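Local structure of rhamnonate dehydratase (Gibberella zeae PH-1, 3FXG) at residues Lys12-Phe17 / Leu92-Phe97; Ser66-Ile71 / Val78-Gly83; Cys223-Asn228 / Trp247-Ser252; Thr268-Thr273 / Asn291-Gln296. The protein probably catalyses the magnesium-dependent dehydration of the sugar acid rhamnonate, as a member of the enolase superfamily. One frame throughout, in Å; residues are numbered along the deposited sequence.

In the fold
Contacts 1 and 2 belong to the N-terminal domain, contacts 3 and 4 to the barrel. Contact 2, nested within the chain loop closed by contact 1, is a hairpin of an antiparallel sheet. Contact 1 sets strand 11-19 of the same sheet against helix 86-101. Their centres lie about 10 Å apart, and R15 and E70 join them. Contacts 3 and 4 follow in series, with centres about 11 Å apart; strands 246-248 and 270-273 are neighbours in the barrel sheet. E248 and Q296 join them beside the magnesium ion. The pairs lie on opposite sides of the chain's centre, about 31 to 37 Å apart between centres; the metal site is thus in the barrel, away from the N-terminal sheet.

Contact 1: residues Lys12-Phe17 / Leu92-Phe97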
# COMPACT_ATOMS: atom_id res chain seq x y z
N LYS A 12 18.87 -0.65 49.50
CA LYS A 12 18.45 -0.67 50.89
C LYS A 12 17.22 0.19 51.15
O LYS A 12 16.30 -0.22 51.86
CB LYS A 12 19.60 -0.20 51.79
CG LYS A 12 19.26 -0.13 53.27
CD LYS A 12 20.45 0.36 54.07
CE LYS A 12 20.13 0.41 55.56
NZ LYS A 12 21.31 0.83 56.37
N ALA A 13 17.21 1.39 50.58
CA ALA A 13 16.09 2.30 50.79
C ALA A 13 15.94 3.32 49.68
O ALA A 13 16.86 3.56 48.89
CB ALA A 13 16.27 3.03 52.13
N ILE A 14 14.75 3.91 49.60
CA ILE A 14 14.47 4.94 48.61
C ILE A 14 13.73 6.07 49.31
O ILE A 14 12.81 5.85 50.09
CB ILE A 14 13.61 4.39 47.44
CG1 ILE A 14 13.35 5.51 46.43
CG2 ILE A 14 12.31 3.82 47.96
CD1 ILE A 14 12.81 5.02 45.09
N ARG A 15 14.17 7.30 49.03
CA ARG A 15 13.56 8.48 49.63
C ARG A 15 13.20 9.46 48.51
O ARG A 15 13.86 9.49 47.48
CB ARG A 15 14.55 9.14 50.60
CG ARG A 15 14.97 8.28 51.79
CD ARG A 15 16.00 9.01 52.66
NE ARG A 15 17.31 9.10 52.03
CZ ARG A 15 18.24 8.15 52.07
NH1 ARG A 15 18.01 7.02 52.73
NH2 ARG A 15 19.41 8.33 51.47
N SER A 16 12.15 10.24 48.72
CA SER A 16 11.75 11.22 47.72
C SER A 16 11.47 12.55 48.41
O SER A 16 11.02 12.58 49.55
CB SER A 16 10.50 10.76 46.95
OG SER A 16 9.36 10.71 47.77
N PHE A 17 11.76 13.63 47.70
CA PHE A 17 11.57 14.97 48.22
C PHE A 17 10.96 15.88 47.17
O PHE A 17 11.21 15.71 45.98
CB PHE A 17 12.92 15.57 48.63
CG PHE A 17 13.66 14.77 49.65
CD1 PHE A 17 13.47 15.00 51.01
CD2 PHE A 17 14.54 13.77 49.25
CE1 PHE A 17 14.16 14.25 51.96
CE2 PHE A 17 15.23 13.01 50.20
CZ PHE A 17 15.04 13.25 51.55
N LEU A 92 3.51 8.32 44.05
CA LEU A 92 3.63 7.09 43.26
C LEU A 92 4.92 6.33 43.57
O LEU A 92 4.91 5.11 43.66
CB LEU A 92 3.55 7.42 41.77
CG LEU A 92 2.20 7.93 41.28
CD1 LEU A 92 2.32 8.43 39.85
CD2 LEU A 92 1.17 6.80 41.37
N VAL A 93 6.02 7.07 43.73
CA VAL A 93 7.30 6.45 44.03
C VAL A 93 7.18 5.44 45.17
O VAL A 93 7.58 4.28 45.04
CB VAL A 93 8.36 7.51 44.45
CG1 VAL A 93 9.58 6.81 45.04
CG2 VAL A 93 8.76 8.35 43.25
N HIS A 94 6.62 5.89 46.29
CA HIS A 94 6.48 5.05 47.47
C HIS A 94 5.29 4.11 47.48
O HIS A 94 5.41 2.96 47.91
CB HIS A 94 6.46 5.93 48.72
CG HIS A 94 7.70 6.75 48.90
ND1 HIS A 94 8.91 6.20 49.26
CD2 HIS A 94 7.93 8.07 48.69
CE1 HIS A 94 9.83 7.14 49.28
NE2 HIS A 94 9.27 8.28 48.94
N GLN A 95 4.14 4.57 47.01
CA GLN A 95 2.96 3.72 47.01
C GLN A 95 3.02 2.59 45.98
O GLN A 95 2.52 1.49 46.24
CB GLN A 95 1.70 4.56 46.78
CG GLN A 95 1.35 5.48 47.94
CD GLN A 95 1.07 4.71 49.23
OE1 GLN A 95 1.89 4.70 50.14
NE2 GLN A 95 -0.08 4.06 49.29
N HIS A 96 3.63 2.84 44.83
CA HIS A 96 3.68 1.80 43.81
C HIS A 96 5.05 1.19 43.50
O HIS A 96 5.24 -0.02 43.61
CB HIS A 96 3.07 2.32 42.51
CG HIS A 96 2.70 1.24 41.53
ND1 HIS A 96 2.22 1.51 40.27
CD2 HIS A 96 2.74 -0.11 41.64
CE1 HIS A 96 1.97 0.38 39.64
NE2 HIS A 96 2.27 -0.62 40.45
N PHE A 97 6.00 2.03 43.14
CA PHE A 97 7.31 1.53 42.72
C PHE A 97 8.31 1.04 43.76
O PHE A 97 9.14 0.19 43.45
CB PHE A 97 7.95 2.58 41.81
CG PHE A 97 7.07 2.97 40.66
CD1 PHE A 97 6.62 2.01 39.75
CD2 PHE A 97 6.63 4.28 40.51
CE1 PHE A 97 5.75 2.35 38.71
CE2 PHE A 97 5.76 4.64 39.48
CZ PHE A 97 5.32 3.67 38.58
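S16 and I14 of a sheet strand meet H94 and V93 of a helix in this buried strand-to-helix contact of the N-terminal domain. Strand 12-17 and helix 92-97 run at 144° to each other, with their axes 9.0 Å apart at closest approach. The polar link is a hydrogen bond between S16 OG and H94 NE2, 2.7 Å long; either atom could donate. H94 holds CG anti to its carbonyl carbon (chi1 -60°), which swings the imidazole over to the strand. The ring meets the strand with its edge: I14 O lies near the ring plane, 3.3 Å from H94 CE1. E98, one helical turn on, bonds H94 ND1, so both ring nitrogens are engaged and the ring's rotation is probably fixed. This helix packs on the antiparallel sheet that forms part of the capping domain of enolase-superfamily enzymes. S16 OG has a second partner in S400. Beside the polar link is an apolar one. I14 CG1 is anti to the backbone N (chi1 180°), and its CD1 reaches V93 CG1 at 3.7 Å, the two side chains crossing at a slant. V93 CG1 also lies over one face of the H94 ring, 4.1 Å above its plane.

Contact 2: residues Ser66-Ile71 / Val78-Gly83; sequences SFLVEI and VGFATG
T82 directs its hydroxyl to the neighbouring strand and donates to F67 O, with OG1 to O at 2.9 Å. Its OG1 stands anti to the backbone N (chi1 -174°), and the donor sits 40° out of the carbonyl plane. G83 N donates to the same oxygen at 3.2 Å, within that plane, so F67 O is gripped by two donors. T82 OG1 is also bonded to G26.

F67 and F80 both place CG between the backbone N and the carbonyl carbon, but on opposite faces of the sheet. The F67 ring lies obliquely beside G83, with CD2 3.3 Å from G83 O. G83 has no side chain to block it. The ring's other neighbours include A89, C90 and V93 of helix 86-101. F80 brings its CB to 3.0 Å from V69 O, while its ring leads away from strand 66-71 and makes a cation-pi contact with K146.

L68 lays CD1 against A81 O at 3.3 Å. E70 CG lies 4.1 Å from F80 CB. The rest of the E70 chain is extended, and its carboxylate forms a salt bridge with R15 on the next strand.

Backbone bonds tie the strands at the F67-G83, V69-A81 and I71-G79 pairs. V69 N to A81 O is nearly straight, at 171°. L68-T82 and E70-F80 are the non-hydrogen-bonded pairs between them. F67, V69, I71 and A81 face helices, including 128-148. This is an antiparallel beta hairpin, part of the N-terminal capping domain of the enolase superfamily.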
# COMPACT_ATOMS: atom_id res chain seq x y z
N SER A 66 9.05 20.25 40.87
CA SER A 66 10.15 19.29 40.77
C SER A 66 10.21 18.39 42.00
O SER A 66 9.70 18.73 43.06
CB SER A 66 11.47 20.04 40.64
OG SER A 66 11.43 20.98 39.58
N PHE A 67 10.84 17.23 41.84
CA PHE A 67 11.02 16.29 42.94
C PHE A 67 12.38 15.62 42.82
O PHE A 67 13.01 15.67 41.76
CB PHE A 67 9.87 15.26 43.00
CG PHE A 67 9.97 14.14 41.98
CD1 PHE A 67 10.24 12.84 42.38
CD2 PHE A 67 9.72 14.39 40.63
CE1 PHE A 67 10.26 11.78 41.46
CE2 PHE A 67 9.74 13.34 39.70
CZ PHE A 67 10.01 12.04 40.11
N LEU A 68 12.84 15.03 43.91
CA LEU A 68 14.14 14.36 43.94
C LEU A 68 13.99 12.97 44.51
O LEU A 68 13.25 12.75 45.47
CB LEU A 68 15.13 15.15 44.80
CG LEU A 68 16.51 14.52 45.01
CD1 LEU A 68 17.40 14.87 43.83
CD2 LEU A 68 17.13 15.04 46.30
N VAL A 69 14.71 12.02 43.92
CA VAL A 69 14.68 10.65 44.40
C VAL A 69 16.08 10.23 44.83
O VAL A 69 17.06 10.51 44.14
CB VAL A 69 14.20 9.69 43.29
CG1 VAL A 69 14.41 8.24 43.72
CG2 VAL A 69 12.73 9.94 42.99
N GLU A 70 16.17 9.59 45.99
CA GLU A 70 17.45 9.10 46.48
C GLU A 70 17.33 7.60 46.68
O GLU A 70 16.36 7.12 47.26
CB GLU A 70 17.82 9.74 47.83
CG GLU A 70 18.00 11.25 47.82
CD GLU A 70 18.59 11.77 49.14
OE1 GLU A 70 18.11 11.34 50.21
OE2 GLU A 70 19.52 12.60 49.10
N ILE A 71 18.31 6.85 46.17
CA ILE A 71 18.30 5.41 46.33
C ILE A 71 19.60 5.05 47.05
O ILE A 71 20.69 5.30 46.54
CB ILE A 71 18.23 4.69 44.97
CG1 ILE A 71 16.94 5.07 44.25
CG2 ILE A 71 18.30 3.17 45.17
CD1 ILE A 71 16.81 4.49 42.85
N VAL A 78 24.80 6.36 47.79
CA VAL A 78 23.51 6.92 47.43
C VAL A 78 23.49 7.51 46.04
O VAL A 78 24.32 8.36 45.69
CB VAL A 78 23.07 8.02 48.43
CG1 VAL A 78 21.71 8.60 48.01
CG2 VAL A 78 22.99 7.46 49.85
N GLY A 79 22.55 7.06 45.23
CA GLY A 79 22.41 7.59 43.89
C GLY A 79 21.15 8.42 43.90
O GLY A 79 20.22 8.11 44.64
N PHE A 80 21.11 9.48 43.10
CA PHE A 80 19.92 10.32 43.07
C PHE A 80 19.70 10.98 41.71
O PHE A 80 20.59 10.99 40.86
CB PHE A 80 19.98 11.38 44.18
CG PHE A 80 21.22 12.22 44.15
CD1 PHE A 80 21.41 13.19 43.17
CD2 PHE A 80 22.21 12.05 45.12
CE1 PHE A 80 22.56 13.98 43.15
CE2 PHE A 80 23.37 12.84 45.11
CZ PHE A 80 23.54 13.80 44.12
N ALA A 81 18.50 11.52 41.52
CA ALA A 81 18.15 12.19 40.28
C ALA A 81 16.94 13.08 40.53
O ALA A 81 16.18 12.85 41.46
CB ALA A 81 17.84 11.17 39.19
N THR A 82 16.77 14.09 39.69
CA THR A 82 15.65 15.01 39.83
C THR A 82 14.82 15.03 38.55
O THR A 82 15.28 14.59 37.49
CB THR A 82 16.16 16.45 40.14
OG1 THR A 82 15.04 17.30 40.42
CG2 THR A 82 16.93 17.01 38.95
N GLY A 83 13.60 15.53 38.66
CA GLY A 83 12.72 15.60 37.51
C GLY A 83 11.47 16.38 37.88
O GLY A 83 11.33 16.83 39.02

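Contact 3: residues Cys223-Asn228 / Trp247-Ser252; sequences CYMSLN and WEECLS. With MG (magnesium ion), chain I.
C223 N donates to E248 O at 2.8 Å, the first of the backbone bonds that hold two loops together at the ends of neighbouring strands. L227 N bonds to C250 O at 2.9 Å. M225 N lies 2.7 Å from E249 O, but the bond is bent to 122° and weak. A water bridges L227 O and S252 N. Within segment 223-228, C223 O accepts from both S226 N and S226 OG, which closes the turn.

The apolar contacts include two sulfurs. C223 SG lies at the edge of the W247 six-membered ring, near its plane, 4.1 Å from CE3. The C223 and C250 sulfurs stand 4.0 Å apart, in van der Waals contact. M225, a selenomethionine, runs alongside E249, both pointing the same way. L251 CD2 packs against the N228 backbone. M121 and F122 of the second subunit pack on M225 and Y224.

Both loops follow parallel strands of the TIM-type barrel of the enolase superfamily, whose metal site is here. E248 CG is anti to the backbone N (chi1 -172°) and the chain is extended beyond it, which carries OE2 to the magnesium ion at 2.2 Å. D222 and E275 are the other protein ligands, and two waters also bind the metal.

Second-shell bonds surround the metal ligand. One of the metal-bound waters donates to E249 OE2 at 2.7 Å, while E249 OE1 bonds to H276. E248 OE1 pairs with K185 and also bonds to W246, which would help to fix the turn of its carboxylate.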
# COMPACT_ATOMS: atom_id res chain seq x y z
N CYS A 223 7.67 24.86 17.99
CA CYS A 223 6.24 25.14 17.93
C CYS A 223 5.41 24.60 19.10
O CYS A 223 4.18 24.73 19.11
CB CYS A 223 5.68 24.64 16.59
SG CYS A 223 6.51 25.36 15.13
N TYR A 224 6.08 23.99 20.07
CA TYR A 224 5.45 23.44 21.27
C TYR A 224 4.07 22.80 21.04
O TYR A 224 3.07 23.24 21.62
CB TYR A 224 5.35 24.54 22.34
CG TYR A 224 5.11 24.03 23.75
CD1 TYR A 224 6.04 23.22 24.40
CD2 TYR A 224 3.93 24.34 24.43
CE1 TYR A 224 5.81 22.73 25.69
CE2 TYR A 224 3.68 23.86 25.72
CZ TYR A 224 4.62 23.05 26.34
OH TYR A 224 4.37 22.55 27.60
N MSE A 225 4.04 21.76 20.20
CA MSE A 225 2.82 21.00 19.87
C MSE A 225 1.55 21.85 19.69
O MSE A 225 0.44 21.39 19.95
CB MSE A 225 2.59 19.90 20.93
CG MSE A 225 2.41 20.38 22.37
SE MSE A 225 2.50 18.97 23.75
CE MSE A 225 3.08 20.08 25.22
N SER A 226 1.71 23.07 19.18
CA SER A 226 0.58 23.98 19.04
C SER A 226 -0.07 24.20 17.69
O SER A 226 -1.08 24.89 17.61
CB SER A 226 0.99 25.35 19.58
OG SER A 226 1.91 25.97 18.69
N LEU A 227 0.48 23.63 16.62
CA LEU A 227 -0.11 23.86 15.30
C LEU A 227 -0.94 22.68 14.81
O LEU A 227 -1.34 21.81 15.58
CB LEU A 227 0.99 24.19 14.28
CG LEU A 227 2.05 25.18 14.75
CD1 LEU A 227 3.05 25.42 13.62
CD2 LEU A 227 1.40 26.49 15.18
N ASN A 228 -1.22 22.68 13.51
CA ASN A 228 -1.97 21.60 12.88
C ASN A 228 -1.38 21.43 11.49
O ASN A 228 -0.57 22.25 11.05
CB ASN A 228 -3.46 21.93 12.83
CG ASN A 228 -3.76 23.18 12.04
OD1 ASN A 228 -3.44 23.27 10.85
ND2 ASN A 228 -4.39 24.15 12.69
N TRP A 247 11.79 22.49 11.83
CA TRP A 247 10.59 22.90 12.55
C TRP A 247 10.30 21.84 13.59
O TRP A 247 10.12 20.66 13.25
CB TRP A 247 9.43 23.04 11.56
CG TRP A 247 9.65 24.13 10.56
CD1 TRP A 247 10.40 24.06 9.42
CD2 TRP A 247 9.15 25.47 10.63
NE1 TRP A 247 10.40 25.28 8.77
CE2 TRP A 247 9.64 26.16 9.50
CE3 TRP A 247 8.34 26.16 11.54
CZ2 TRP A 247 9.34 27.50 9.25
CZ3 TRP A 247 8.04 27.50 11.30
CH2 TRP A 247 8.54 28.15 10.16
N GLU A 248 10.25 22.26 14.85
CA GLU A 248 10.06 21.34 15.97
C GLU A 248 8.67 21.26 16.61
O GLU A 248 8.03 22.27 16.87
CB GLU A 248 11.09 21.69 17.05
CG GLU A 248 11.15 20.71 18.21
CD GLU A 248 12.39 20.91 19.06
OE1 GLU A 248 13.47 21.13 18.48
OE2 GLU A 248 12.28 20.84 20.30
N GLU A 249 8.25 20.02 16.86
CA GLU A 249 6.96 19.72 17.48
C GLU A 249 5.81 20.57 16.96
O GLU A 249 5.07 21.18 17.74
CB GLU A 249 7.06 19.84 19.01
CG GLU A 249 6.16 18.85 19.75
CD GLU A 249 6.32 18.89 21.26
OE1 GLU A 249 5.80 17.96 21.92
OE2 GLU A 249 6.94 19.83 21.80
N CYS A 250 5.64 20.60 15.64
CA CYS A 250 4.57 21.37 15.02
C CYS A 250 3.19 20.84 15.39
O CYS A 250 2.26 21.62 15.57
CB CYS A 250 4.70 21.33 13.50
SG CYS A 250 6.18 22.11 12.86
N LEU A 251 3.07 19.53 15.50
CA LEU A 251 1.80 18.91 15.82
C LEU A 251 1.67 18.38 17.24
O LEU A 251 2.65 18.24 17.97
CB LEU A 251 1.54 17.74 14.86
CG LEU A 251 1.67 18.02 13.36
CD1 LEU A 251 1.42 16.73 12.58
CD2 LEU A 251 0.68 19.10 12.95
N SER A 252 0.43 18.11 17.63
CA SER A 252 0.14 17.53 18.93
C SER A 252 0.79 16.15 18.93
O SER A 252 0.88 15.51 17.88
CB SER A 252 -1.37 17.37 19.12
OG SER A 252 -1.65 16.42 20.13
MG MG I . 10.99 21.56 21.98
O HOH W 1 -1.76 19.12 15.97
O HOH W 2 8.72 21.84 21.92
O HOH W 3 12.97 22.28 23.29

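Contact 4: residues Thr268-Thr273 / Asn291-Gln296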
# COMPACT_ATOMS: atom_id res chain seq x y z
N THR A 268 11.54 18.56 1.38
CA THR A 268 12.93 19.02 1.51
C THR A 268 13.15 19.81 2.80
O THR A 268 14.22 20.39 3.00
CB THR A 268 13.35 19.91 0.32
OG1 THR A 268 12.64 21.15 0.38
CG2 THR A 268 13.03 19.22 -1.01
N VAL A 269 12.14 19.85 3.66
CA VAL A 269 12.24 20.58 4.93
C VAL A 269 12.30 19.60 6.09
O VAL A 269 11.61 18.58 6.10
CB VAL A 269 11.03 21.52 5.12
CG1 VAL A 269 11.16 22.27 6.44
CG2 VAL A 269 10.96 22.51 3.97
N LYS A 270 13.13 19.91 7.08
CA LYS A 270 13.28 19.05 8.25
C LYS A 270 12.25 19.31 9.35
O LYS A 270 11.95 20.46 9.68
CB LYS A 270 14.69 19.20 8.84
CG LYS A 270 15.82 18.81 7.88
CD LYS A 270 17.12 18.55 8.63
CE LYS A 270 17.82 19.83 9.02
NZ LYS A 270 18.41 20.51 7.83
N PHE A 271 11.73 18.22 9.91
CA PHE A 271 10.75 18.29 10.98
C PHE A 271 11.20 17.38 12.12
O PHE A 271 11.78 16.32 11.87
CB PHE A 271 9.38 17.86 10.47
CG PHE A 271 8.79 18.81 9.47
CD1 PHE A 271 8.13 19.96 9.90
CD2 PHE A 271 8.98 18.61 8.11
CE1 PHE A 271 7.67 20.89 8.98
CE2 PHE A 271 8.52 19.54 7.18
CZ PHE A 271 7.86 20.69 7.62
N THR A 272 10.94 17.80 13.36
CA THR A 272 11.34 17.01 14.52
C THR A 272 10.22 17.02 15.56
O THR A 272 9.29 17.81 15.48
CB THR A 272 12.61 17.60 15.19
OG1 THR A 272 12.26 18.78 15.92
CG2 THR A 272 13.66 17.97 14.14
N THR A 273 10.32 16.11 16.53
CA THR A 273 9.34 16.03 17.60
C THR A 273 9.75 14.91 18.55
O THR A 273 10.77 14.25 18.34
CB THR A 273 7.92 15.72 17.05
OG1 THR A 273 6.97 15.83 18.11
CG2 THR A 273 7.86 14.31 16.47
N ASN A 291 9.51 9.96 8.68
CA ASN A 291 8.94 11.27 8.38
C ASN A 291 9.46 12.35 9.33
O ASN A 291 9.06 13.51 9.24
CB ASN A 291 7.42 11.24 8.45
CG ASN A 291 6.80 10.48 7.30
OD1 ASN A 291 7.17 10.68 6.15
ND2 ASN A 291 5.85 9.60 7.61
N LEU A 292 10.34 11.95 10.25
CA LEU A 292 10.93 12.88 11.20
C LEU A 292 12.45 12.78 11.08
O LEU A 292 13.03 11.70 11.17
CB LEU A 292 10.48 12.54 12.63
CG LEU A 292 8.99 12.80 12.87
CD1 LEU A 292 8.54 12.09 14.12
CD2 LEU A 292 8.74 14.31 12.97
N ASP A 293 13.09 13.92 10.87
CA ASP A 293 14.54 13.97 10.70
C ASP A 293 15.29 13.80 12.01
O ASP A 293 16.46 13.39 12.01
CB ASP A 293 14.92 15.29 10.05
CG ASP A 293 14.26 15.46 8.71
OD1 ASP A 293 14.89 15.11 7.69
OD2 ASP A 293 13.10 15.93 8.67
N ILE A 294 14.63 14.11 13.11
CA ILE A 294 15.22 13.97 14.44
C ILE A 294 14.14 13.67 15.47
O ILE A 294 13.07 14.28 15.44
CB ILE A 294 15.92 15.29 14.89
CG1 ILE A 294 16.98 15.71 13.88
CG2 ILE A 294 16.56 15.09 16.26
CD1 ILE A 294 17.67 17.01 14.24
N ILE A 295 14.41 12.73 16.37
CA ILE A 295 13.44 12.45 17.43
C ILE A 295 14.07 13.03 18.69
O ILE A 295 15.29 12.95 18.88
CB ILE A 295 13.13 10.94 17.56
CG1 ILE A 295 14.38 10.14 17.89
CG2 ILE A 295 12.48 10.45 16.27
CD1 ILE A 295 14.08 8.67 18.18
N GLN A 296 13.25 13.62 19.54
CA GLN A 296 13.75 14.31 20.72
C GLN A 296 13.12 13.97 22.07
O GLN A 296 12.40 14.78 22.65
CB GLN A 296 13.62 15.81 20.47
CG GLN A 296 14.18 16.24 19.12
CD GLN A 296 13.71 17.62 18.69
OE1 GLN A 296 12.51 17.85 18.51
NE2 GLN A 296 14.65 18.54 18.50
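D293 and K270 cross at about a right angle, with the D293 carboxylate set against the K270-F271 backbone. D293 CG is anti to the carbonyl carbon. This brings OD2 to F271 N at 2.9 Å, on the anti side of the carboxylate and 30° out of its plane. D293 N returns a bond to F271 O, so D293 pairs with F271 through both side chain and backbone. K263 forms a salt bridge with OD2, and OD1 bonds to S230 of the third subunit. The K270 amine pairs instead with E234 of that subunit.

T272 and I294 lie side by side and point the same way, with T272 CG2 3.6 Å from I294 CB. The T272 hydroxyl occupies the position between the backbone N and the carbonyl carbon (chi1 75°). From there it donates to Q296 OE1 at 2.8 Å. The two chains cross at a slant, and the hydroxyl sits well above the amide's carbonyl plane, 53° out of it. Q296 NE2 bonds to E248 OE1. The amide is thus held at both its oxygen and its nitrogen.

T273 points to the other face of the sheet, where its CG2 meets L292 CD1 in a tight 3.3 Å contact. L286 of helix 279-287 packs against both residues. Q296 N bonds to T273 O at 2.8 Å, whereas T273 N to I294 O is weak. The segments carry the two parallel strands of a beta-alpha-beta unit whose helix is 279-287, as in the TIM-type barrel, and Q296 brings it into the second shell of the magnesium site.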